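Local coordinates for Lmo0131 protein (Listeria monocytogenes, PDB 4Q6J), which is of unknown function but, as an EAL-domain protein with a TIM-barrel fold, may act as a cyclic-guanylate-specific phosphodiesterase, at residues B[209-214]-B[229-234]. Residues are numbered along the deposited sequence; the frame is centred on the assembly and turned at random.
With EDO (1,2-ethanediol), chain L; EDO (1,2-ethanediol), chain R.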
# COMPACT_ATOMS: atom_id res chain seq x y z
N VAL B 209 14.55 -1.57 -24.00
CA VAL B 209 14.38 -0.69 -22.86
C VAL B 209 14.16 0.74 -23.33
O VAL B 209 14.86 1.18 -24.23
CB VAL B 209 15.67 -0.70 -22.02
CG1 VAL B 209 15.61 0.33 -20.93
CG2 VAL B 209 15.90 -2.06 -21.43
N VAL B 210 13.21 1.46 -22.72
CA VAL B 210 13.07 2.90 -22.95
C VAL B 210 13.44 3.59 -21.65
O VAL B 210 12.88 3.25 -20.62
CB VAL B 210 11.62 3.36 -23.28
CG1 VAL B 210 11.58 4.88 -23.41
CG2 VAL B 210 11.08 2.72 -24.53
N THR B 211 14.37 4.54 -21.66
CA THR B 211 14.63 5.30 -20.45
C THR B 211 13.96 6.67 -20.57
O THR B 211 14.30 7.43 -21.46
CB THR B 211 16.15 5.47 -20.19
OG1 THR B 211 16.79 5.96 -21.37
CG2 THR B 211 16.78 4.15 -19.82
N GLU B 212 12.98 6.95 -19.70
CA GLU B 212 12.32 8.25 -19.67
C GLU B 212 13.08 9.17 -18.73
O GLU B 212 13.94 8.74 -17.97
CB GLU B 212 10.89 8.13 -19.15
CG GLU B 212 10.10 7.00 -19.75
CD GLU B 212 8.63 7.07 -19.33
OE1 GLU B 212 8.20 8.10 -18.77
OE2 GLU B 212 7.89 6.10 -19.56
N GLY B 213 12.75 10.46 -18.78
CA GLY B 213 13.37 11.42 -17.91
C GLY B 213 14.74 11.82 -18.39
O GLY B 213 15.53 12.35 -17.62
N VAL B 214 15.04 11.58 -19.67
CA VAL B 214 16.33 11.99 -20.20
C VAL B 214 16.36 13.51 -20.32
O VAL B 214 15.52 14.11 -20.98
CB VAL B 214 16.66 11.31 -21.56
CG1 VAL B 214 17.97 11.86 -22.13
CG2 VAL B 214 16.77 9.81 -21.38
N ASP B 229 17.93 1.13 -25.65
CA ASP B 229 17.46 1.20 -27.02
C ASP B 229 16.81 2.54 -27.41
O ASP B 229 16.96 3.00 -28.52
CB ASP B 229 16.44 0.11 -27.26
CG ASP B 229 16.98 -1.25 -26.95
OD1 ASP B 229 17.55 -1.83 -27.88
OD2 ASP B 229 16.85 -1.73 -25.79
N TYR B 230 16.04 3.14 -26.49
CA TYR B 230 15.20 4.30 -26.80
C TYR B 230 15.24 5.30 -25.69
O TYR B 230 15.37 4.93 -24.53
CB TYR B 230 13.74 3.91 -26.99
CG TYR B 230 13.53 2.80 -27.99
CD1 TYR B 230 13.71 3.02 -29.35
CD2 TYR B 230 13.13 1.54 -27.59
CE1 TYR B 230 13.52 2.01 -30.27
CE2 TYR B 230 12.92 0.52 -28.50
CZ TYR B 230 13.12 0.77 -29.84
OH TYR B 230 12.91 -0.24 -30.74
N PHE B 231 15.09 6.57 -26.05
CA PHE B 231 15.10 7.67 -25.09
C PHE B 231 13.79 8.45 -25.12
O PHE B 231 13.16 8.60 -26.16
CB PHE B 231 16.23 8.66 -25.41
CG PHE B 231 17.62 8.07 -25.39
CD1 PHE B 231 18.01 7.16 -24.41
CD2 PHE B 231 18.55 8.44 -26.36
CE1 PHE B 231 19.29 6.65 -24.40
CE2 PHE B 231 19.82 7.92 -26.34
CZ PHE B 231 20.19 7.02 -25.37
N GLN B 232 13.44 9.02 -23.97
CA GLN B 232 12.32 9.91 -23.85
C GLN B 232 12.67 10.93 -22.74
O GLN B 232 13.24 10.59 -21.73
CB GLN B 232 11.09 9.07 -23.49
CG GLN B 232 9.81 9.78 -23.37
CD GLN B 232 8.70 8.82 -23.05
OE1 GLN B 232 8.84 7.63 -23.23
NE2 GLN B 232 7.61 9.34 -22.58
N GLY B 233 12.36 12.19 -22.95
CA GLY B 233 12.56 13.16 -21.90
C GLY B 233 12.68 14.54 -22.46
O GLY B 233 12.72 14.72 -23.67
N TYR B 234 12.79 15.52 -21.57
CA TYR B 234 12.83 16.93 -21.93
C TYR B 234 13.89 17.28 -22.99
O TYR B 234 13.69 18.17 -23.83
CB TYR B 234 13.02 17.80 -20.67
CG TYR B 234 12.40 19.16 -20.81
CD1 TYR B 234 11.03 19.34 -20.59
CD2 TYR B 234 13.16 20.25 -21.20
CE1 TYR B 234 10.46 20.59 -20.74
CE2 TYR B 234 12.59 21.51 -21.35
CZ TYR B 234 11.24 21.67 -21.12
OH TYR B 234 10.67 22.93 -21.26
C1 EDO L . 11.31 15.02 -18.20
O1 EDO L . 12.53 14.75 -18.89
C2 EDO L . 10.17 14.17 -18.72
O2 EDO L . 9.87 14.49 -20.08
C1 EDO R . 11.51 20.27 -24.54
O1 EDO R . 10.25 20.90 -24.70
C2 EDO R . 12.52 21.12 -25.29
O2 EDO R . 13.82 20.53 -25.26
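Q232 is extended, with CG opposite the backbone N (chi1 -178°), and E212 turns CG beside its own N (chi1 -46°) before running straight on; the two side chains therefore travel alongside each other, carboxylate stacked on amide. E212 CG lies 3.8 Å from Q232 OE1, and the two polar ends meet on K176, which takes E212 OE2 in a salt bridge and Q232 OE1 in a hydrogen bond; Q25 and E39 accept from Q232 NE2. The parallel strands 208-211 and 230-231 pair through Y230 N to V209 O (3.2 Å), T211 N to Y230 O (3.1 Å) and Q232 N to T211 O (3.1 Å). At the start of the pair, D229 OD2 receives V209 N at 2.9 Å on its anti side, the N-H coming 30° out of the carboxylate plane, and also H203 NE2. V210 CG2 packs against Y230 CB on one face of the sheet. On the other, T211 OG1 sits at the edge of the F231 ring, 3.5 Å from CD1; both residues pack against L223 of helix 217-225. Farther along, V214 N bonds Q232 O (2.9 Å), and G233 CA, bare of any side chain, makes a CA-H...O contact with V214 O (3.2 Å). This is the closing beta-alpha-beta unit of the EAL barrel. K176 on OE1, with Q25 and E39 on NE2, probably sets which way the Q232 amide is turned, while T211 OG1 is buried without a polar partner.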